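Putative phytoene/squalene synthase YisP (Bacillus subtilis subsp. subtilis, PDB 3WE9) hydrolyses farnesyl diphosphate to farnesol and diphosphate and takes part in biofilm formation, although it belongs by sequence to the phytoene/squalene synthase family. Local coordinates at residues A26-K31 with L238-A243; V153-A158 with K232-A237; E211-L216 with A243-I248. One frame throughout, in Å; residues are numbered along the deposited sequence.

In the fold
From the N terminus, the chain enters contact 1 at 26-31, at the start of helix 27-33, and closes it after 206 intervening residues at 238-243. Contact 2 lies entirely within that long loop: 153-158 on helix 145-165 meets 232-237 after 73 intervening residues. Contact 3 makes the shortest closure, 211-216 on helix 199-221 with 243-248, and its segments alternate with those of both other contacts. Helix 228-250 supplies the second segment every time, so three separate helices are packed along it. The contacts also touch directly: Leu238 CD2 lies 3.8 Å from Leu155 CD1, and Ala158 CB lies 3.5 Å from Leu216 CD2.

Contact 1. Residues A26-K31 with L238-A243; sequences APACFK and LHLHRA
Leu240 reaches across to Ala28 with one methyl, CD1, which lies 4.0 Å from Ala28 CB and 3.3 Å from the carbonyl oxygen Ala28 O. The second contact is Cys29 with His241: the sulfur SG stands 5.0 Å from the centroid of the imidazole, 83° off the ring normal, and so meets the ring at its edge rather than over a face. No hydrogen bond joins the two segments. In Leu240 CG is set anti to the carbonyl carbon (chi1 -69°) and CD1 continues the extended chain (chi2 172°), which carries that methyl to the neighbouring helix. The backbones are close, with Ala28 CA and Leu240 CA 6.9 Å apart, as the small alanine permits. Further out, Leu262 packs on Leu240, while helix 145-165 supplies Arg163 beside Cys29 and Ile159 beside His241. A triethylene glycol about 4 Å from the Cys29 side chain probably came from the crystallisation liquor, yet it may mark a pocket. The arrangement joins helix 27-33 to helix 228-250 within the all-helical fold of the phytoene/squalene synthase family.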
loop_
_atom_site.group_PDB
_atom_site.type_symbol
_atom_site.label_atom_id
_atom_site.label_comp_id
_atom_site.label_asym_id
_atom_site.label_seq_id
_atom_site.Cartn_x
_atom_site.Cartn_y
_atom_site.Cartn_z
ATOM N N ALA A 26 -2.797 5.643 -7.632
ATOM C CA ALA A 26 -2.143 5.775 -6.330
ATOM C C ALA A 26 -1.343 7.071 -6.288
ATOM O O ALA A 26 -0.126 7.058 -6.103
ATOM C CB ALA A 26 -1.229 4.579 -6.075
ATOM N N PRO A 27 -2.027 8.214 -6.452
ATOM C CA PRO A 27 -1.414 9.546 -6.445
ATOM C C PRO A 27 -0.481 9.786 -5.260
ATOM O O PRO A 27 0.593 10.362 -5.416
ATOM C CB PRO A 27 -2.621 10.480 -6.423
ATOM C CG PRO A 27 -3.662 9.693 -7.153
ATOM C CD PRO A 27 -3.493 8.322 -6.562
ATOM N N ALA A 28 -0.900 9.346 -4.076
ATOM C CA ALA A 28 -0.098 9.522 -2.871
ATOM C C ALA A 28 1.218 8.758 -2.958
ATOM O O ALA A 28 2.287 9.337 -2.760
ATOM C CB ALA A 28 -0.885 9.071 -1.648
ATOM N N CYS A 29 1.139 7.461 -3.244
ATOM C CA CYS A 29 2.336 6.634 -3.362
ATOM C C CYS A 29 3.230 7.155 -4.483
ATOM O O CYS A 29 4.448 7.226 -4.330
ATOM C CB CYS A 29 1.961 5.173 -3.640
ATOM S SG CYS A 29 1.184 4.313 -2.240
ATOM N N PHE A 30 2.612 7.516 -5.605
ATOM C CA PHE A 30 3.341 8.031 -6.757
ATOM C C PHE A 30 4.140 9.242 -6.309
ATOM O O PHE A 30 5.294 9.427 -6.696
ATOM C CB PHE A 30 2.371 8.445 -7.867
ATOM C CG PHE A 30 3.050 8.926 -9.120
ATOM C CD1 PHE A 30 3.521 8.018 -10.067
ATOM C CD2 PHE A 30 3.230 10.288 -9.350
ATOM C CE1 PHE A 30 4.160 8.461 -11.227
ATOM C CE2 PHE A 30 3.869 10.741 -10.507
ATOM C CZ PHE A 30 4.334 9.824 -11.447
ATOM N N LYS A 31 3.508 10.067 -5.484
ATOM C CA LYS A 31 4.143 11.267 -4.970
ATOM C C LYS A 31 5.328 10.901 -4.077
ATOM O O LYS A 31 6.390 11.521 -4.151
ATOM C CB LYS A 31 3.126 12.092 -4.175
ATOM C CG LYS A 31 3.673 13.406 -3.658
ATOM C CD LYS A 31 4.150 14.277 -4.806
ATOM C CE LYS A 31 4.819 15.541 -4.302
ATOM N NZ LYS A 31 5.396 16.329 -5.430
ATOM N N LEU A 238 5.046 7.230 4.988
ATOM C CA LEU A 238 4.630 7.179 6.380
ATOM C C LEU A 238 3.699 8.342 6.724
ATOM O O LEU A 238 2.606 8.138 7.253
ATOM C CB LEU A 238 5.859 7.216 7.294
ATOM C CG LEU A 238 6.686 5.928 7.332
ATOM C CD1 LEU A 238 7.969 6.156 8.129
ATOM C CD2 LEU A 238 5.856 4.817 7.958
ATOM N N HIS A 239 4.138 9.559 6.419
ATOM C CA HIS A 239 3.344 10.757 6.705
ATOM C C HIS A 239 1.997 10.770 5.996
ATOM O O HIS A 239 0.979 11.135 6.586
ATOM C CB HIS A 239 4.124 12.014 6.302
ATOM C CG HIS A 239 5.131 12.455 7.318
ATOM N ND1 HIS A 239 6.075 11.604 7.851
ATOM C CD2 HIS A 239 5.338 13.660 7.900
ATOM C CE1 HIS A 239 6.818 12.265 8.721
ATOM N NE2 HIS A 239 6.393 13.515 8.769
ATOM N N LEU A 240 1.994 10.377 4.727
ATOM C CA LEU A 240 0.775 10.368 3.928
ATOM C C LEU A 240 -0.291 9.411 4.445
ATOM O O LEU A 240 -1.468 9.765 4.508
ATOM C CB LEU A 240 1.100 10.022 2.470
ATOM C CG LEU A 240 1.890 11.088 1.698
ATOM C CD1 LEU A 240 2.318 10.541 0.339
ATOM C CD2 LEU A 240 1.028 12.335 1.532
ATOM N N HIS A 241 0.119 8.204 4.819
ATOM C CA HIS A 241 -0.840 7.216 5.298
ATOM C C HIS A 241 -1.312 7.476 6.715
ATOM O O HIS A 241 -2.429 7.112 7.072
ATOM C CB HIS A 241 -0.258 5.818 5.093
ATOM C CG HIS A 241 -0.105 5.477 3.645
ATOM N ND1 HIS A 241 -1.174 5.108 2.857
ATOM C CD2 HIS A 241 0.950 5.604 2.806
ATOM C CE1 HIS A 241 -0.788 5.026 1.597
ATOM N NE2 HIS A 241 0.497 5.325 1.538
ATOM N N ARG A 242 -0.479 8.126 7.523
ATOM C CA ARG A 242 -0.918 8.487 8.864
ATOM C C ARG A 242 -1.975 9.575 8.680
ATOM O O ARG A 242 -3.012 9.577 9.347
ATOM C CB ARG A 242 0.234 9.043 9.708
ATOM C CG ARG A 242 1.004 7.985 10.470
ATOM C CD ARG A 242 1.860 8.600 11.566
ATOM N NE ARG A 242 2.532 7.575 12.358
ATOM C CZ ARG A 242 3.788 7.177 12.168
ATOM N NH1 ARG A 242 4.523 7.723 11.204
ATOM N NH2 ARG A 242 4.307 6.235 12.945
ATOM N N ALA A 243 -1.702 10.496 7.758
ATOM C CA ALA A 243 -2.613 11.597 7.469
ATOM C C ALA A 243 -3.957 11.081 6.956
ATOM O O ALA A 243 -5.003 11.668 7.237
ATOM C CB ALA A 243 -1.987 12.541 6.447
#

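Contact 2. Residues V153-A158 with K232-A237; sequences VSLGLA and KTVKAA
No flat group takes part where Leu155 meets Val234 and Ala237: there is no ring or amide face to cover, and all the touching atoms are methyls. Leu155 CD2 lies 4.4 Å from Val234 CG1 and 4.3 Å from Ala237 CB, so a single methyl is shared by two residues three apart on the facing helix. Seen from CD2, the directions to those two partners differ by about 80°, which places it across the step between them. The other branch also approaches the alanine, with Leu155 CD1 4.4 Å from Ala237 CB. The torsions account for this fork: CG stands opposite the backbone N (chi1 178°), and at chi2 60° CD2 extends the chain outward while CD1 folds back. All these separations are in the range of ordinary methyl contact, and the backbones stay apart, Leu155 CA and Ala237 CA being 8.3 Å distant. Tyr215 of helix 199-221 packs on Ser154 and Ala158, beside the contact. From the same helix Cys219 touches Val234. A bound triethylene glycol about 4 Å from the Ala237 side chain, although probably a crystallisation additive, is consistent with a pocket here. Apolar packing of helix 145-165 on helix 228-250 in this manner belongs to the helical core of the terpene-synthase clan.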
loop_
_atom_site.group_PDB
_atom_site.type_symbol
_atom_site.label_atom_id
_atom_site.label_comp_id
_atom_site.label_asym_id
_atom_site.label_seq_id
_atom_site.Cartn_x
_atom_site.Cartn_y
_atom_site.Cartn_z
ATOM N N VAL A 153 8.364 -4.632 4.791
ATOM C CA VAL A 153 7.167 -5.460 4.841
ATOM C C VAL A 153 6.107 -4.788 5.715
ATOM O O VAL A 153 4.930 -4.736 5.349
ATOM C CB VAL A 153 7.486 -6.871 5.397
ATOM C CG1 VAL A 153 6.197 -7.659 5.601
ATOM C CG2 VAL A 153 8.408 -7.613 4.423
ATOM N N SER A 154 6.528 -4.262 6.860
ATOM C CA SER A 154 5.597 -3.594 7.757
ATOM C C SER A 154 4.957 -2.374 7.088
ATOM O O SER A 154 3.774 -2.114 7.268
ATOM C CB SER A 154 6.309 -3.179 9.047
ATOM O OG SER A 154 6.531 -4.308 9.878
ATOM N N LEU A 155 5.741 -1.629 6.315
ATOM C CA LEU A 155 5.218 -0.455 5.624
ATOM C C LEU A 155 4.148 -0.865 4.608
ATOM O O LEU A 155 3.056 -0.308 4.588
ATOM C CB LEU A 155 6.343 0.290 4.904
ATOM C CG LEU A 155 5.881 1.511 4.098
ATOM C CD1 LEU A 155 5.221 2.522 5.027
ATOM C CD2 LEU A 155 7.070 2.131 3.368
ATOM N N GLY A 156 4.468 -1.844 3.769
ATOM C CA GLY A 156 3.514 -2.296 2.770
ATOM C C GLY A 156 2.252 -2.859 3.399
ATOM O O GLY A 156 1.141 -2.614 2.922
ATOM N N LEU A 157 2.437 -3.630 4.463
ATOM C CA LEU A 157 1.337 -4.237 5.206
ATOM C C LEU A 157 0.435 -3.123 5.752
ATOM O O LEU A 157 -0.778 -3.140 5.561
ATOM C CB LEU A 157 1.922 -5.070 6.359
ATOM C CG LEU A 157 1.165 -5.861 7.442
ATOM C CD1 LEU A 157 -0.245 -5.350 7.646
ATOM C CD2 LEU A 157 1.167 -7.320 7.077
ATOM N N ALA A 158 1.046 -2.151 6.424
ATOM C CA ALA A 158 0.304 -1.031 7.002
ATOM C C ALA A 158 -0.459 -0.236 5.934
ATOM O O ALA A 158 -1.613 0.155 6.134
ATOM C CB ALA A 158 1.264 -0.107 7.747
ATOM N N LYS A 232 13.392 10.031 1.967
ATOM C CA LYS A 232 12.292 10.951 1.737
ATOM C C LYS A 232 11.076 10.206 1.207
ATOM O O LYS A 232 9.938 10.587 1.480
ATOM C CB LYS A 232 12.707 12.055 0.762
ATOM C CG LYS A 232 13.772 12.978 1.334
ATOM C CD LYS A 232 14.130 14.109 0.386
ATOM C CE LYS A 232 13.015 15.138 0.293
ATOM N NZ LYS A 232 13.500 16.358 -0.417
ATOM N N THR A 233 11.323 9.145 0.445
ATOM C CA THR A 233 10.236 8.342 -0.110
ATOM C C THR A 233 9.534 7.558 0.997
ATOM O O THR A 233 8.309 7.500 1.036
ATOM C CB THR A 233 10.758 7.373 -1.196
ATOM O OG1 THR A 233 11.056 8.114 -2.387
ATOM C CG2 THR A 233 9.718 6.295 -1.524
ATOM N N VAL A 234 10.304 6.963 1.900
ATOM C CA VAL A 234 9.721 6.204 3.005
ATOM C C VAL A 234 9.017 7.151 3.975
ATOM O O VAL A 234 7.902 6.883 4.417
ATOM C CB VAL A 234 10.796 5.399 3.775
ATOM C CG1 VAL A 234 10.171 4.719 4.987
ATOM C CG2 VAL A 234 11.420 4.350 2.857
ATOM N N LYS A 235 9.672 8.265 4.287
ATOM C CA LYS A 235 9.114 9.268 5.187
ATOM C C LYS A 235 7.797 9.804 4.619
ATOM O O LYS A 235 6.814 9.963 5.344
ATOM C CB LYS A 235 10.114 10.418 5.366
ATOM C CG LYS A 235 9.699 11.479 6.377
ATOM C CD LYS A 235 10.778 12.552 6.513
ATOM C CE LYS A 235 10.411 13.592 7.565
ATOM N NZ LYS A 235 11.466 14.642 7.704
ATOM N N ALA A 236 7.780 10.078 3.319
ATOM C CA ALA A 236 6.575 10.582 2.670
ATOM C C ALA A 236 5.442 9.560 2.799
ATOM O O ALA A 236 4.318 9.905 3.172
ATOM C CB ALA A 236 6.854 10.868 1.200
ATOM N N ALA A 237 5.746 8.304 2.496
ATOM C CA ALA A 237 4.748 7.237 2.578
ATOM C C ALA A 237 4.169 7.154 3.990
ATOM O O ALA A 237 2.961 7.015 4.170
ATOM C CB ALA A 237 5.379 5.898 2.188
#

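Contact 3. Residues E211-L216 with A243-I248; sequences EAEAYL and AVLEKI
Glu213, which meets Leu245 through its aliphatic stem, sends its OE2 into a salt bridge with Arg249 NH1, and Glu246 OE1 is paired with that same nitrogen. The arginine, just beyond 243-248 on helix 228-250, thus draws together a carboxylate from each of the two helices. Glu213 OE2 and Glu246 OE1 stay 5.2 Å apart, close enough that their like charges may be felt, and the shared guanidinium would be expected to offset that repulsion.

Beneath this polar cluster the interface is apolar. Leu245 CD1 is the methyl that does the touching: it lies 3.7 Å from Glu213 CG and 4.4 Å from Leu216 CD1. It also approaches Ala212 more loosely, with CD1 4.7 Å from Ala212 CB. One methyl therefore faces three residues of helix 199-221. The Glu213 chain runs straight past CG (chi2 179°) and slides by Leu245 in the opposite sense, so that its methylene lies alongside the leucine while its carboxylate travels on to Arg249. Even the oxygen OE2 remains near the hydrocarbon, 4.0 Å from Leu245 CD1. The helices are well separated at this level, Glu213 CA and Leu245 CA being 9.0 Å apart, and the contact is made by side chains alone.

Trp205, earlier on helix 199-221, packs on both Leu245 and Ile248, and Leu216 continues inward to Ala158 of helix 145-165. No hydrogen bond passes directly between the two segments. Chemically, then, the pairing combines a buried leucine contact with a partly exposed charged group beside it: Glu213 serves both, giving its methylene to the apolar layer and its carboxylate to Arg249, which lies outside the two segments but on the same helix as Leu245.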
loop_
_atom_site.group_PDB
_atom_site.type_symbol
_atom_site.label_atom_id
_atom_site.label_comp_id
_atom_site.label_asym_id
_atom_site.label_seq_id
_atom_site.Cartn_x
_atom_site.Cartn_y
_atom_site.Cartn_z
ATOM N N GLU A 211 -3.612 -1.377 14.942
ATOM C CA GLU A 211 -2.639 -2.311 14.380
ATOM C C GLU A 211 -1.871 -1.662 13.226
ATOM O O GLU A 211 -0.647 -1.750 13.151
ATOM C CB GLU A 211 -3.358 -3.562 13.867
ATOM C CG GLU A 211 -3.906 -4.452 14.974
ATOM C CD GLU A 211 -2.868 -5.439 15.490
ATOM O OE1 GLU A 211 -1.658 -5.145 15.391
ATOM O OE2 GLU A 211 -3.266 -6.512 15.996
ATOM N N ALA A 212 -2.596 -1.019 12.316
ATOM C CA ALA A 212 -1.958 -0.372 11.178
ATOM C C ALA A 212 -0.897 0.618 11.657
ATOM O O ALA A 212 0.213 0.653 11.137
ATOM C CB ALA A 212 -3.005 0.348 10.326
ATOM N N GLU A 213 -1.241 1.413 12.661
ATOM C CA GLU A 213 -0.321 2.407 13.192
ATOM C C GLU A 213 0.900 1.774 13.861
ATOM O O GLU A 213 1.991 2.342 13.835
ATOM C CB GLU A 213 -1.084 3.332 14.155
ATOM C CG GLU A 213 -2.264 4.023 13.447
ATOM C CD GLU A 213 -3.076 4.943 14.338
ATOM O OE1 GLU A 213 -3.534 4.492 15.403
ATOM O OE2 GLU A 213 -3.266 6.120 13.964
ATOM N N ALA A 214 0.719 0.596 14.448
ATOM C CA ALA A 214 1.830 -0.105 15.083
ATOM C C ALA A 214 2.836 -0.499 13.985
ATOM O O ALA A 214 4.048 -0.401 14.175
ATOM C CB ALA A 214 1.322 -1.355 15.817
ATOM N N TYR A 215 2.331 -0.947 12.837
ATOM C CA TYR A 215 3.213 -1.317 11.737
ATOM C C TYR A 215 3.932 -0.077 11.210
ATOM O O TYR A 215 5.126 -0.123 10.932
ATOM C CB TYR A 215 2.422 -1.983 10.605
ATOM C CG TYR A 215 2.015 -3.411 10.896
ATOM C CD1 TYR A 215 2.958 -4.444 10.895
ATOM C CD2 TYR A 215 0.690 -3.733 11.162
ATOM C CE1 TYR A 215 2.580 -5.765 11.145
ATOM C CE2 TYR A 215 0.303 -5.041 11.416
ATOM C CZ TYR A 215 1.249 -6.052 11.403
ATOM O OH TYR A 215 0.845 -7.347 11.633
ATOM N N LEU A 216 3.201 1.030 11.084
ATOM C CA LEU A 216 3.786 2.280 10.599
ATOM C C LEU A 216 4.917 2.749 11.516
ATOM O O LEU A 216 6.014 3.053 11.054
ATOM C CB LEU A 216 2.710 3.370 10.508
ATOM C CG LEU A 216 1.605 3.191 9.450
ATOM C CD1 LEU A 216 0.523 4.242 9.652
ATOM C CD2 LEU A 216 2.198 3.285 8.052
ATOM N N ALA A 243 -1.702 10.496 7.758
ATOM C CA ALA A 243 -2.613 11.597 7.469
ATOM C C ALA A 243 -3.957 11.081 6.956
ATOM O O ALA A 243 -5.003 11.668 7.237
ATOM C CB ALA A 243 -1.987 12.541 6.447
ATOM N N VAL A 244 -3.929 9.994 6.190
ATOM C CA VAL A 244 -5.161 9.415 5.676
ATOM C C VAL A 244 -6.052 8.974 6.841
ATOM O O VAL A 244 -7.251 9.257 6.864
ATOM C CB VAL A 244 -4.870 8.196 4.758
ATOM C CG1 VAL A 244 -6.176 7.463 4.426
ATOM C CG2 VAL A 244 -4.208 8.661 3.471
ATOM N N LEU A 245 -5.456 8.284 7.809
ATOM C CA LEU A 245 -6.195 7.819 8.979
ATOM C C LEU A 245 -6.757 9.003 9.764
ATOM O O LEU A 245 -7.885 8.956 10.265
ATOM C CB LEU A 245 -5.284 6.982 9.884
ATOM C CG LEU A 245 -4.835 5.644 9.283
ATOM C CD1 LEU A 245 -3.785 4.999 10.164
ATOM C CD2 LEU A 245 -6.047 4.731 9.116
ATOM N N GLU A 246 -5.973 10.071 9.871
ATOM C CA GLU A 246 -6.439 11.251 10.595
ATOM C C GLU A 246 -7.608 11.919 9.864
ATOM O O GLU A 246 -8.564 12.375 10.498
ATOM C CB GLU A 246 -5.285 12.241 10.787
ATOM C CG GLU A 246 -4.152 11.694 11.647
ATOM C CD GLU A 246 -4.545 11.496 13.112
ATOM O OE1 GLU A 246 -5.514 10.753 13.395
ATOM O OE2 GLU A 246 -3.876 12.090 13.989
ATOM N N LYS A 247 -7.548 11.957 8.535
ATOM C CA LYS A 247 -8.617 12.567 7.746
ATOM C C LYS A 247 -9.916 11.792 7.928
ATOM O O LYS A 247 -10.995 12.373 8.077
ATOM C CB LYS A 247 -8.249 12.599 6.256
ATOM C CG LYS A 247 -9.299 13.302 5.388
ATOM C CD LYS A 247 -8.876 13.432 3.929
ATOM C CE LYS A 247 -9.932 14.197 3.127
ATOM N NZ LYS A 247 -9.546 14.397 1.703
ATOM N N ILE A 248 -9.808 10.468 7.904
ATOM C CA ILE A 248 -10.974 9.612 8.076
ATOM C C ILE A 248 -11.619 9.915 9.430
ATOM O O ILE A 248 -12.841 10.034 9.533
ATOM C CB ILE A 248 -10.568 8.115 7.995
ATOM C CG1 ILE A 248 -10.037 7.811 6.584
ATOM C CG2 ILE A 248 -11.766 7.225 8.331
ATOM C CD1 ILE A 248 -9.466 6.408 6.402
#